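Local coordinates for protein AlkZ (Streptomyces sahachiroi, PDB 5UUJ) that belongs to the AlkZ-like DNA glycosylases of the helix-turn-helix clan, proteins that are probably assembled largely from winged-helix units, at residues A7-V12 against V255-R260; C38-Q43 against F287-L292; E251-D256 against V264-A269; P304-A309 against T341-T346. All blocks are in the same frame, centred on the assembly; numbering follows the deposited sequence.

Contact 1: A7-V12 against V255-R260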
loop_
_atom_site.group_PDB
_atom_site.type_symbol
_atom_site.label_atom_id
_atom_site.label_comp_id
_atom_site.label_asym_id
_atom_site.label_seq_id
_atom_site.Cartn_x
_atom_site.Cartn_y
_atom_site.Cartn_z
ATOM N N ALA A 7 -23.791 7.751 9.352
ATOM C CA ALA A 7 -22.579 8.359 9.881
ATOM C C ALA A 7 -22.181 9.523 8.990
ATOM O O ALA A 7 -22.510 9.541 7.809
ATOM C CB ALA A 7 -21.455 7.341 9.967
ATOM N N SER A 8 -21.493 10.502 9.562
ATOM C CA SER A 8 -20.960 11.606 8.777
ATOM C C SER A 8 -19.577 11.235 8.264
ATOM O O SER A 8 -18.958 10.294 8.760
ATOM C CB SER A 8 -20.888 12.882 9.611
ATOM O OG SER A 8 -19.888 12.766 10.606
ATOM N N TRP A 9 -19.086 11.975 7.277
ATOM C CA TRP A 9 -17.761 11.704 6.738
ATOM C C TRP A 9 -16.685 12.069 7.750
ATOM O O TRP A 9 -15.661 11.396 7.840
ATOM C CB TRP A 9 -17.540 12.458 5.425
ATOM C CG TRP A 9 -18.121 11.732 4.255
ATOM C CD1 TRP A 9 -19.153 12.142 3.467
ATOM C CD2 TRP A 9 -17.719 10.450 3.757
ATOM N NE1 TRP A 9 -19.415 11.198 2.502
ATOM C CE2 TRP A 9 -18.547 10.150 2.659
ATOM C CE3 TRP A 9 -16.737 9.528 4.133
ATOM C CZ2 TRP A 9 -18.424 8.970 1.930
ATOM C CZ3 TRP A 9 -16.617 8.357 3.410
ATOM C CH2 TRP A 9 -17.456 8.089 2.320
ATOM N N ARG A 10 -16.919 13.124 8.521
ATOM C CA ARG A 10 -15.944 13.542 9.521
ATOM C C ARG A 10 -15.873 12.544 10.677
ATOM O O ARG A 10 -14.837 12.418 11.320
ATOM C CB ARG A 10 -16.265 14.945 10.027
ATOM C CG ARG A 10 -15.838 16.024 9.042
ATOM C CD ARG A 10 -16.165 17.422 9.521
ATOM N NE ARG A 10 -15.353 17.820 10.666
ATOM C CZ ARG A 10 -15.306 19.054 11.154
ATOM N NH1 ARG A 10 -16.021 20.023 10.596
ATOM N NH2 ARG A 10 -14.538 19.326 12.198
ATOM N N GLN A 11 -16.963 11.827 10.934
ATOM C CA GLN A 11 -16.899 10.676 11.829
ATOM C C GLN A 11 -15.993 9.605 11.232
ATOM O O GLN A 11 -15.094 9.098 11.900
ATOM C CB GLN A 11 -18.284 10.091 12.087
ATOM C CG GLN A 11 -19.103 10.839 13.114
ATOM C CD GLN A 11 -20.345 10.072 13.516
ATOM O OE1 GLN A 11 -21.227 9.821 12.691
ATOM N NE2 GLN A 11 -20.415 9.682 14.785
ATOM N N VAL A 12 -16.240 9.270 9.967
ATOM C CA VAL A 12 -15.469 8.247 9.271
ATOM C C VAL A 12 -13.983 8.606 9.247
ATOM O O VAL A 12 -13.135 7.755 9.503
ATOM C CB VAL A 12 -15.988 8.043 7.826
ATOM C CG1 VAL A 12 -15.026 7.187 6.998
ATOM C CG2 VAL A 12 -17.373 7.404 7.850
ATOM N N VAL A 255 -23.649 1.115 5.869
ATOM C CA VAL A 255 -23.634 2.464 6.425
ATOM C C VAL A 255 -24.006 3.492 5.362
ATOM O O VAL A 255 -23.455 3.491 4.262
ATOM C CB VAL A 255 -22.243 2.831 6.999
ATOM C CG1 VAL A 255 -22.324 4.121 7.807
ATOM C CG2 VAL A 255 -21.696 1.703 7.858
ATOM N N ASP A 256 -24.947 4.365 5.702
ATOM C CA ASP A 256 -25.284 5.506 4.866
ATOM C C ASP A 256 -24.414 6.689 5.278
ATOM O O ASP A 256 -24.721 7.380 6.248
ATOM C CB ASP A 256 -26.771 5.850 5.000
ATOM C CG ASP A 256 -27.222 6.920 4.021
ATOM O OD1 ASP A 256 -26.362 7.602 3.422
ATOM O OD2 ASP A 256 -28.449 7.083 3.856
ATOM N N VAL A 257 -23.328 6.911 4.544
ATOM C CA VAL A 257 -22.414 8.004 4.856
ATOM C C VAL A 257 -22.751 9.232 4.016
ATOM O O VAL A 257 -22.187 9.437 2.940
ATOM C CB VAL A 257 -20.945 7.605 4.620
ATOM C CG1 VAL A 257 -20.021 8.657 5.200
ATOM C CG2 VAL A 257 -20.648 6.251 5.250
ATOM N N GLU A 258 -23.674 10.044 4.524
ATOM C CA GLU A 258 -24.127 11.249 3.834
ATOM C C GLU A 258 -24.481 10.961 2.376
ATOM O O GLU A 258 -24.047 11.671 1.470
ATOM C CB GLU A 258 -23.061 12.346 3.920
ATOM C CG GLU A 258 -22.870 12.892 5.333
ATOM C CD GLU A 258 -21.867 14.031 5.405
ATOM O OE1 GLU A 258 -22.009 15.005 4.637
ATOM O OE2 GLU A 258 -20.937 13.952 6.232
ATOM N N GLY A 259 -25.263 9.905 2.164
ATOM C CA GLY A 259 -25.762 9.563 0.843
ATOM C C GLY A 259 -25.111 8.338 0.224
ATOM O O GLY A 259 -25.705 7.690 -0.639
ATOM N N ARG A 260 -23.894 8.020 0.654
ATOM C CA ARG A 260 -23.161 6.894 0.086
ATOM C C ARG A 260 -23.365 5.623 0.905
ATOM O O ARG A 260 -22.947 5.541 2.061
ATOM C CB ARG A 260 -21.666 7.214 -0.006
ATOM C CG ARG A 260 -20.851 6.133 -0.716
ATOM C CD ARG A 260 -19.350 6.353 -0.568
ATOM N NE ARG A 260 -18.893 7.549 -1.271
ATOM C CZ ARG A 260 -17.624 7.944 -1.330
ATOM N NH1 ARG A 260 -16.675 7.240 -0.729
ATOM N NH2 ARG A 260 -17.304 9.046 -1.993
HETATM O O HOH W 1 -21.355 11.595 0.612
HETATM O O HOH W 2 -19.084 15.246 7.693
#

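Contact 2: C38-Q43 against F287-L292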
loop_
_atom_site.group_PDB
_atom_site.type_symbol
_atom_site.label_atom_id
_atom_site.label_comp_id
_atom_site.label_asym_id
_atom_site.label_seq_id
_atom_site.Cartn_x
_atom_site.Cartn_y
_atom_site.Cartn_z
ATOM N N CYS A 38 -2.646 -2.627 5.674
ATOM C CA CYS A 38 -2.749 -3.541 4.535
ATOM C C CYS A 38 -1.634 -3.277 3.531
ATOM O O CYS A 38 -1.863 -3.227 2.322
ATOM C CB CYS A 38 -4.109 -3.408 3.846
ATOM S SG CYS A 38 -5.521 -3.519 4.963
ATOM N N GLY A 39 -0.425 -3.106 4.052
ATOM C CA GLY A 39 0.734 -2.811 3.237
ATOM C C GLY A 39 1.031 -1.327 3.170
ATOM O O GLY A 39 0.180 -0.491 3.471
ATOM N N VAL A 40 2.264 -1.012 2.792
ATOM C CA VAL A 40 2.701 0.360 2.567
ATOM C C VAL A 40 3.464 0.399 1.251
ATOM O O VAL A 40 4.372 -0.407 1.040
ATOM C CB VAL A 40 3.601 0.876 3.715
ATOM C CG1 VAL A 40 4.162 2.266 3.392
ATOM C CG2 VAL A 40 2.838 0.893 5.026
ATOM N N GLN A 41 3.086 1.317 0.365
ATOM C CA GLN A 41 3.784 1.464 -0.907
ATOM C C GLN A 41 5.229 1.844 -0.641
ATOM O O GLN A 41 5.501 2.772 0.121
ATOM C CB GLN A 41 3.109 2.509 -1.802
ATOM C CG GLN A 41 2.356 1.894 -2.986
ATOM C CD GLN A 41 2.218 2.810 -4.201
ATOM O OE1 GLN A 41 1.209 2.756 -4.907
ATOM N NE2 GLN A 41 3.235 3.628 -4.467
ATOM N N ALA A 42 6.150 1.120 -1.272
ATOM C CA ALA A 42 7.567 1.225 -0.949
ATOM C C ALA A 42 8.451 1.344 -2.181
ATOM O O ALA A 42 9.624 0.974 -2.139
ATOM C CB ALA A 42 7.990 0.019 -0.124
ATOM N N GLN A 43 7.903 1.862 -3.273
ATOM C CA GLN A 43 8.697 2.040 -4.482
ATOM C C GLN A 43 9.750 3.116 -4.242
ATOM O O GLN A 43 10.890 2.996 -4.689
ATOM C CB GLN A 43 7.814 2.405 -5.675
ATOM C CG GLN A 43 8.575 2.523 -6.988
ATOM C CD GLN A 43 9.403 1.288 -7.301
ATOM O OE1 GLN A 43 8.869 0.189 -7.444
ATOM N NE2 GLN A 43 10.717 1.464 -7.402
ATOM N N PHE A 287 2.579 9.504 -1.123
ATOM C CA PHE A 287 2.094 8.140 -1.322
ATOM C C PHE A 287 1.529 7.534 -0.039
ATOM O O PHE A 287 1.715 6.346 0.219
ATOM C CB PHE A 287 3.223 7.238 -1.845
ATOM C CG PHE A 287 3.770 7.648 -3.181
ATOM C CD1 PHE A 287 3.186 7.193 -4.352
ATOM C CD2 PHE A 287 4.883 8.472 -3.269
ATOM C CE1 PHE A 287 3.692 7.559 -5.586
ATOM C CE2 PHE A 287 5.392 8.842 -4.501
ATOM C CZ PHE A 287 4.796 8.382 -5.661
ATOM N N ASP A 288 0.851 8.335 0.774
ATOM C CA ASP A 288 0.405 7.838 2.068
ATOM C C ASP A 288 -0.865 7.003 1.955
ATOM O O ASP A 288 -1.779 7.326 1.194
ATOM C CB ASP A 288 0.175 8.983 3.050
ATOM C CG ASP A 288 0.004 8.487 4.474
ATOM O OD1 ASP A 288 1.031 8.193 5.121
ATOM O OD2 ASP A 288 -1.149 8.376 4.942
ATOM N N GLN A 289 -0.904 5.929 2.735
ATOM C CA GLN A 289 -2.022 4.997 2.731
ATOM C C GLN A 289 -3.352 5.646 3.112
ATOM O O GLN A 289 -4.407 5.161 2.707
ATOM C CB GLN A 289 -1.730 3.833 3.679
ATOM C CG GLN A 289 -0.680 2.858 3.161
ATOM C CD GLN A 289 -1.112 2.152 1.885
ATOM O OE1 GLN A 289 -1.967 1.267 1.909
ATOM N NE2 GLN A 289 -0.520 2.545 0.764
ATOM N N TYR A 290 -3.314 6.728 3.887
ATOM C CA TYR A 290 -4.548 7.429 4.234
ATOM C C TYR A 290 -5.264 7.864 2.957
ATOM O O TYR A 290 -6.495 7.873 2.890
ATOM C CB TYR A 290 -4.280 8.646 5.125
ATOM C CG TYR A 290 -5.550 9.382 5.482
ATOM C CD1 TYR A 290 -6.379 8.922 6.498
ATOM C CD2 TYR A 290 -5.940 10.517 4.783
ATOM C CE1 TYR A 290 -7.555 9.580 6.815
ATOM C CE2 TYR A 290 -7.109 11.180 5.093
ATOM C CZ TYR A 290 -7.914 10.709 6.111
ATOM O OH TYR A 290 -9.081 11.366 6.426
ATOM N N LEU A 291 -4.472 8.208 1.948
ATOM C CA LEU A 291 -4.985 8.605 0.644
ATOM C C LEU A 291 -5.255 7.409 -0.256
ATOM O O LEU A 291 -6.311 7.318 -0.884
ATOM C CB LEU A 291 -3.988 9.535 -0.051
ATOM C CG LEU A 291 -4.386 10.989 -0.288
ATOM C CD1 LEU A 291 -3.265 11.694 -1.029
ATOM C CD2 LEU A 291 -5.687 11.099 -1.069
ATOM N N LEU A 292 -4.289 6.498 -0.327
ATOM C CA LEU A 292 -4.329 5.418 -1.306
ATOM C C LEU A 292 -5.349 4.341 -0.954
ATOM O O LEU A 292 -5.800 3.603 -1.830
ATOM C CB LEU A 292 -2.945 4.782 -1.456
ATOM C CG LEU A 292 -1.826 5.685 -1.982
ATOM C CD1 LEU A 292 -0.572 4.856 -2.225
ATOM C CD2 LEU A 292 -2.235 6.423 -3.251
#

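Contact 3: E251-D256 against V264-A269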
loop_
_atom_site.group_PDB
_atom_site.type_symbol
_atom_site.label_atom_id
_atom_site.label_comp_id
_atom_site.label_asym_id
_atom_site.label_seq_id
_atom_site.Cartn_x
_atom_site.Cartn_y
_atom_site.Cartn_z
ATOM N N GLU A 251 -21.392 -10.196 9.020
ATOM C CA GLU A 251 -20.062 -9.734 9.410
ATOM C C GLU A 251 -19.858 -8.304 8.919
ATOM O O GLU A 251 -18.981 -7.587 9.404
ATOM C CB GLU A 251 -18.967 -10.644 8.846
ATOM C CG GLU A 251 -18.314 -11.557 9.864
ATOM C CD GLU A 251 -17.651 -12.757 9.213
ATOM O OE1 GLU A 251 -17.106 -12.601 8.099
ATOM O OE2 GLU A 251 -17.683 -13.856 9.806
ATOM N N LEU A 252 -20.668 -7.905 7.940
ATOM C CA LEU A 252 -20.657 -6.542 7.416
ATOM C C LEU A 252 -21.926 -5.806 7.822
ATOM O O LEU A 252 -22.975 -6.421 8.006
ATOM C CB LEU A 252 -20.536 -6.538 5.889
ATOM C CG LEU A 252 -19.341 -7.253 5.260
ATOM C CD1 LEU A 252 -19.405 -7.138 3.743
ATOM C CD2 LEU A 252 -18.032 -6.692 5.781
ATOM N N THR A 253 -21.816 -4.488 7.944
ATOM C CA THR A 253 -22.957 -3.622 8.207
ATOM C C THR A 253 -22.990 -2.540 7.142
ATOM O O THR A 253 -21.948 -1.991 6.778
ATOM C CB THR A 253 -22.881 -2.981 9.616
ATOM O OG1 THR A 253 -23.054 -3.993 10.614
ATOM C CG2 THR A 253 -23.954 -1.914 9.798
ATOM N N GLU A 254 -24.180 -2.240 6.635
ATOM C CA GLU A 254 -24.330 -1.192 5.636
ATOM C C GLU A 254 -24.464 0.165 6.315
ATOM O O GLU A 254 -25.284 0.339 7.219
ATOM C CB GLU A 254 -25.538 -1.456 4.736
ATOM C CG GLU A 254 -25.683 -0.431 3.616
ATOM C CD GLU A 254 -26.812 -0.756 2.658
ATOM O OE1 GLU A 254 -27.989 -0.618 3.054
ATOM O OE2 GLU A 254 -26.522 -1.145 1.505
ATOM N N VAL A 255 -23.649 1.115 5.869
ATOM C CA VAL A 255 -23.634 2.464 6.425
ATOM C C VAL A 255 -24.006 3.492 5.362
ATOM O O VAL A 255 -23.455 3.491 4.262
ATOM C CB VAL A 255 -22.243 2.831 6.999
ATOM C CG1 VAL A 255 -22.324 4.121 7.807
ATOM C CG2 VAL A 255 -21.696 1.703 7.858
ATOM N N ASP A 256 -24.947 4.365 5.702
ATOM C CA ASP A 256 -25.284 5.506 4.866
ATOM C C ASP A 256 -24.414 6.689 5.278
ATOM O O ASP A 256 -24.721 7.380 6.248
ATOM C CB ASP A 256 -26.771 5.850 5.000
ATOM C CG ASP A 256 -27.222 6.920 4.021
ATOM O OD1 ASP A 256 -26.362 7.602 3.422
ATOM O OD2 ASP A 256 -28.449 7.083 3.856
ATOM N N VAL A 264 -19.200 -1.426 6.399
ATOM C CA VAL A 264 -18.237 -1.419 7.495
ATOM C C VAL A 264 -18.326 -2.768 8.204
ATOM O O VAL A 264 -19.365 -3.425 8.153
ATOM C CB VAL A 264 -18.500 -0.262 8.493
ATOM C CG1 VAL A 264 -19.749 -0.528 9.341
ATOM C CG2 VAL A 264 -17.288 -0.041 9.384
ATOM N N LEU A 265 -17.242 -3.198 8.841
ATOM C CA LEU A 265 -17.299 -4.402 9.665
ATOM C C LEU A 265 -18.263 -4.172 10.822
ATOM O O LEU A 265 -18.220 -3.131 11.479
ATOM C CB LEU A 265 -15.917 -4.788 10.197
ATOM C CG LEU A 265 -14.884 -5.231 9.157
ATOM C CD1 LEU A 265 -13.519 -5.391 9.803
ATOM C CD2 LEU A 265 -15.309 -6.529 8.484
ATOM N N THR A 266 -19.135 -5.144 11.060
ATOM C CA THR A 266 -20.130 -5.037 12.119
ATOM C C THR A 266 -19.463 -4.850 13.480
ATOM O O THR A 266 -19.994 -4.160 14.349
ATOM C CB THR A 266 -21.039 -6.279 12.149
ATOM O OG1 THR A 266 -21.674 -6.431 10.873
ATOM C CG2 THR A 266 -22.110 -6.159 13.239
ATOM N N GLU A 267 -18.289 -5.448 13.657
ATOM C CA GLU A 267 -17.561 -5.334 14.918
ATOM C C GLU A 267 -17.066 -3.905 15.175
ATOM O O GLU A 267 -16.633 -3.589 16.277
ATOM C CB GLU A 267 -16.377 -6.307 14.941
ATOM C CG GLU A 267 -15.346 -6.075 13.843
ATOM C CD GLU A 267 -14.110 -6.950 13.999
ATOM O OE1 GLU A 267 -13.691 -7.575 13.001
ATOM O OE2 GLU A 267 -13.551 -7.008 15.116
ATOM N N HIS A 268 -17.140 -3.050 14.157
ATOM C CA HIS A 268 -16.693 -1.661 14.268
ATOM C C HIS A 268 -17.845 -0.659 14.165
ATOM O O HIS A 268 -17.626 0.551 14.239
ATOM C CB HIS A 268 -15.659 -1.352 13.181
ATOM C CG HIS A 268 -14.379 -2.112 13.328
ATOM N ND1 HIS A 268 -13.611 -2.490 12.249
ATOM C CD2 HIS A 268 -13.731 -2.559 14.431
ATOM C CE1 HIS A 268 -12.544 -3.141 12.680
ATOM N NE2 HIS A 268 -12.593 -3.195 13.997
ATOM N N ALA A 269 -19.065 -1.159 13.994
ATOM C CA ALA A 269 -20.225 -0.302 13.765
ATOM C C ALA A 269 -20.494 0.645 14.939
ATOM O O ALA A 269 -20.605 1.856 14.750
ATOM C CB ALA A 269 -21.455 -1.153 13.487
HETATM O O HOH W 3 -17.340 -7.882 11.647
#

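Contact 4: P304-A309 against T341-T346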
loop_
_atom_site.group_PDB
_atom_site.type_symbol
_atom_site.label_atom_id
_atom_site.label_comp_id
_atom_site.label_asym_id
_atom_site.label_seq_id
_atom_site.Cartn_x
_atom_site.Cartn_y
_atom_site.Cartn_z
ATOM N N PRO A 304 -12.176 17.372 -6.726
ATOM C CA PRO A 304 -11.703 17.009 -8.068
ATOM C C PRO A 304 -10.885 18.107 -8.742
ATOM O O PRO A 304 -9.957 17.797 -9.488
ATOM C CB PRO A 304 -13.000 16.742 -8.843
ATOM C CG PRO A 304 -14.061 17.459 -8.090
ATOM C CD PRO A 304 -13.648 17.398 -6.653
ATOM N N GLU A 305 -11.212 19.369 -8.478
ATOM C CA GLU A 305 -10.508 20.473 -9.121
ATOM C C GLU A 305 -9.095 20.648 -8.561
ATOM O O GLU A 305 -8.269 21.338 -9.158
ATOM C CB GLU A 305 -11.297 21.782 -8.977
ATOM C CG GLU A 305 -11.394 22.345 -7.560
ATOM C CD GLU A 305 -12.595 21.825 -6.789
ATOM O OE1 GLU A 305 -13.111 20.737 -7.130
ATOM O OE2 GLU A 305 -13.028 22.515 -5.839
ATOM N N HIS A 306 -8.822 20.025 -7.417
ATOM C CA HIS A 306 -7.510 20.120 -6.778
ATOM C C HIS A 306 -6.710 18.824 -6.900
ATOM O O HIS A 306 -5.619 18.710 -6.340
ATOM C CB HIS A 306 -7.668 20.481 -5.300
ATOM C CG HIS A 306 -8.248 21.840 -5.066
ATOM N ND1 HIS A 306 -7.990 22.912 -5.894
ATOM C CD2 HIS A 306 -9.075 22.303 -4.099
ATOM C CE1 HIS A 306 -8.633 23.975 -5.448
ATOM N NE2 HIS A 306 -9.299 23.633 -4.358
ATOM N N ARG A 307 -7.249 17.854 -7.630
ATOM C CA ARG A 307 -6.647 16.527 -7.698
ATOM C C ARG A 307 -5.286 16.540 -8.398
ATOM O O ARG A 307 -4.364 15.833 -7.990
ATOM C CB ARG A 307 -7.592 15.559 -8.413
ATOM C CG ARG A 307 -7.170 14.104 -8.312
ATOM C CD ARG A 307 -8.129 13.175 -9.042
ATOM N NE ARG A 307 -7.526 11.862 -9.272
ATOM C CZ ARG A 307 -6.808 11.537 -10.346
ATOM N NH1 ARG A 307 -6.594 12.425 -11.313
ATOM N NH2 ARG A 307 -6.301 10.316 -10.458
ATOM N N SER A 308 -5.162 17.350 -9.443
ATOM C CA SER A 308 -3.936 17.400 -10.234
ATOM C C SER A 308 -2.760 17.959 -9.435
ATOM O O SER A 308 -1.606 17.743 -9.795
ATOM C CB SER A 308 -4.150 18.239 -11.495
ATOM O OG SER A 308 -4.441 19.585 -11.165
ATOM N N ALA A 309 -3.053 18.673 -8.353
ATOM C CA ALA A 309 -2.004 19.203 -7.486
ATOM C C ALA A 309 -1.417 18.106 -6.595
ATOM O O ALA A 309 -0.282 18.213 -6.132
ATOM C CB ALA A 309 -2.543 20.334 -6.636
ATOM N N THR A 341 1.811 24.508 0.774
ATOM C CA THR A 341 1.055 25.178 -0.279
ATOM C C THR A 341 -0.415 24.763 -0.211
ATOM O O THR A 341 -0.804 23.757 -0.803
ATOM C CB THR A 341 1.611 24.848 -1.679
ATOM O OG1 THR A 341 3.024 25.085 -1.710
ATOM C CG2 THR A 341 0.931 25.700 -2.745
ATOM N N PRO A 342 -1.237 25.525 0.530
ATOM C CA PRO A 342 -2.666 25.197 0.561
ATOM C C PRO A 342 -3.342 25.467 -0.774
ATOM O O PRO A 342 -2.836 26.258 -1.569
ATOM C CB PRO A 342 -3.218 26.126 1.647
ATOM C CG PRO A 342 -2.274 27.270 1.676
ATOM C CD PRO A 342 -0.925 26.688 1.377
ATOM N N PHE A 343 -4.469 24.809 -1.016
ATOM C CA PHE A 343 -5.273 25.094 -2.192
ATOM C C PHE A 343 -5.858 26.501 -2.070
ATOM O O PHE A 343 -5.958 27.034 -0.965
ATOM C CB PHE A 343 -6.390 24.059 -2.349
ATOM C CG PHE A 343 -5.898 22.641 -2.427
ATOM C CD1 PHE A 343 -4.679 22.342 -3.018
ATOM C CD2 PHE A 343 -6.655 21.605 -1.907
ATOM C CE1 PHE A 343 -4.227 21.036 -3.091
ATOM C CE2 PHE A 343 -6.209 20.296 -1.976
ATOM C CZ PHE A 343 -4.993 20.011 -2.568
ATOM N N PRO A 344 -6.241 27.108 -3.206
ATOM C CA PRO A 344 -6.782 28.473 -3.214
ATOM C C PRO A 344 -7.950 28.696 -2.253
ATOM O O PRO A 344 -7.977 29.718 -1.568
ATOM C CB PRO A 344 -7.240 28.651 -4.665
ATOM C CG PRO A 344 -6.346 27.767 -5.447
ATOM C CD PRO A 344 -6.090 26.574 -4.572
ATOM N N ASP A 345 -8.890 27.758 -2.201
ATOM C CA ASP A 345 -10.108 27.936 -1.411
ATOM C C ASP A 345 -10.007 27.308 -0.023
ATOM O O ASP A 345 -11.021 27.067 0.630
ATOM C CB ASP A 345 -11.306 27.344 -2.156
ATOM C CG ASP A 345 -11.225 25.834 -2.286
ATOM O OD1 ASP A 345 -10.101 25.290 -2.243
ATOM O OD2 ASP A 345 -12.287 25.192 -2.435
ATOM N N THR A 346 -8.784 27.048 0.427
ATOM C CA THR A 346 -8.565 26.409 1.720
ATOM C C THR A 346 -8.584 27.442 2.844
ATOM O O THR A 346 -8.101 28.563 2.683
ATOM C CB THR A 346 -7.227 25.634 1.737
ATOM O OG1 THR A 346 -7.339 24.476 0.902
ATOM C CG2 THR A 346 -6.856 25.185 3.140
#

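Contact 1: A7-V12 against V255-R260
Trp9 lies against the turn that starts at Val257, and nearly every atom of its side chain meets that turn. Its CB passes 3.8 Å from Glu258 OE2. Beyond CG, which stands beside the backbone N (chi1 -83°), Val257 CG1 sits over one ring face, a CH-pi contact 3.3 Å from the centroid of the six-membered ring. A branched, compact valine suits this spot, since one methyl fills the centre of the face. Trp9 NE1 donates to a water at 2.7 Å, and that water donates to Glu258 O. Val257 to Arg260 form a type I' turn, the tight reversal of the hairpin of strands 252-257 and 260-265; its central residues, Glu258 and Gly259, both have positive phi, which glycine adopts easily. At the far end of the indole, Trp9 CH2 is 3.3 Å from Arg260 NH1, and the guanidinium, turned 69° from the ring, presents a face to CZ2; Arg260 also forms a salt bridge with Asp298. The extended Glu258 reaches the start of helix 9-19, where OE2 accepts from Trp9 N at 2.9 Å and from a water that bridges to Arg10 N. Just before it, Ser8 is the N-cap, its OG accepting from Gln11 N while Gln11 OE1 takes Ser8 N, a capping box.

Contact 2: C38-Q43 against F287-L292
Gln41 OE1 meets Leu292 CD1 at 3.8 Å and accepts a hydrogen bond from Arg80 NH2. The leucine methyl thus lies against a carbonyl oxygen that already has a donor, so an apolar tip is probably tolerated there. The other end of the amide serves a different neighbour: Gln41 NE2 lies 3.6 Å from Phe287 CD1, approaching the ring obliquely, with amide and ring planes 36° apart. A long chain, extended beyond CG, lets one glutamine touch both residues.

Further along, Gln289 brings its aliphatic part to the backbone, its CG 4.2 Å from Val40 CA; the bend of the chain at chi2 (-63°) brings Gln289 CG and CD close to Gly39 O. Glycine suits position 39 because its phi is positive, just after Cys38 has closed helix 30-36 with a Schellman motif. Asp288 steadies the partner segment: it is the N-cap of helix 289-292, its OD2 accepting from Tyr290 N at 2.9 Å, while OD1 makes a salt bridge with Arg55. Phe287 also leans on Val47 of helix 45-53.

Strand 40-41 is an outer strand of an antiparallel sheet, beside 83-86 and then 74-77. This small three-stranded sheet, with Arg80 between the two strands that come later in the chain, is consistent with a winged-helix fold, Arg80 then lying in the turn of the wing.

Contact 3: E251-D256 against V264-A269
Thr253 and Val264 face each other as a hydrogen-bonded pair of the antiparallel hairpin made by strands 252-257 and 260-265. Thr253 N donates to Val264 O at 2.7 Å and Val264 N returns a bond to Thr253 O at 2.8 Å. The side chains then sort themselves by face. Thr253, Val255 and Val264 share one side, and beta-branched residues suit such extended backbone.

At the strand end, the side chains of Thr253 and Thr266 cross at about a right angle. Thr253 OG1, beside its own backbone N (chi1 -68°), donates to Thr266 OG1 at 2.8 Å; the second hydroxyl is also bonded to Asp250 O, so a short relay of hydroxyls ties the hairpin to Asp250, two residues before its first strand. Thr266 N meanwhile makes an almost straight bond, 178° at the hydrogen, to Glu251 O, an oxygen that accepts a second hydrogen bond, from a water bridging to Glu267 N.

Leu252 and Leu265 form the neighbouring non-hydrogen-bonded pair. Their CB atoms diverge, yet the chains slant back together until CD2 of Leu252 is 3.8 Å from CD2 of Leu265, and both rest on Leu216 of helix 204-219, an apolar support that suits leucine. Diagonally across the strands the valines meet obliquely, and tightly: Val264 CG1, set between its backbone N and carbonyl carbon, comes within 3.3 Å of Val255 CG2.

Contact 4: P304-A309 against T341-T346
A type I beta turn from Phe343 to Thr346, just past strand 337-342 of the mixed five-stranded sheet, receives His306 from the segment that leads into the short helix 307-310. Two residues of that turn, one on each side of Pro344 in the sequence, hold the imidazole by different means, Phe343 by a face and Asp345 by an edge.

The rings of His306 and Phe343 make an offset stack, centroids 4.4 Å apart and planes inclined by 28°. The two side chains slide past each other in opposite directions, so each methylene ends up over its partner's ring: His306 CB is 3.7 Å from the phenyl centroid, and Phe343 CB is 3.6 Å from the imidazole centroid. Both have CG beside the backbone N, which helps bring the rings together in this reciprocal way. Ala309, three residues on from the histidine, adds its small CB against Phe343 CE1 at 4.0 Å, while Phe343 also packs on Val327 of strand 326-334.

Histidine suits the place because it can stack and donate at once. Its NE2 gives a hydrogen bond to Asp345 OD1 at 2.8 Å, and Pro344 CD lies near His306 CE1. Glu305 CG covers the imidazole face opposite Phe343, and its carboxylate comes near that of Asp345, Glu305 OE2 to Asp345 OD2 4.4 Å, two like charges close together but with their charged atoms not in contact. The histidine donor does not lie in the aspartate's carboxylate plane: His306 NE2 meets Asp345 OD1 from above it, 46° out.

How the contacts relate
Contacts 1 and 3 belong to one small sheet and share Val255 and Asp256; their centres are 12 Å apart. Strand 252-257 is the middle strand, so contact 3 joins it to its hairpin partner, whereas contact 1 brings the N-terminal strand and helix to its other edge. Contact 2 lies about 4 Å from the centre of the chain, the remaining three about 23 to 24 Å out. Its segments alternate along the chain with those of contact 1, which approaches it to about 6 Å between nearest atoms, and contact 3 is nested inside the loop closed by contact 2. Contact 4 follows in sequence, its centre about 32 Å from that of contact 3.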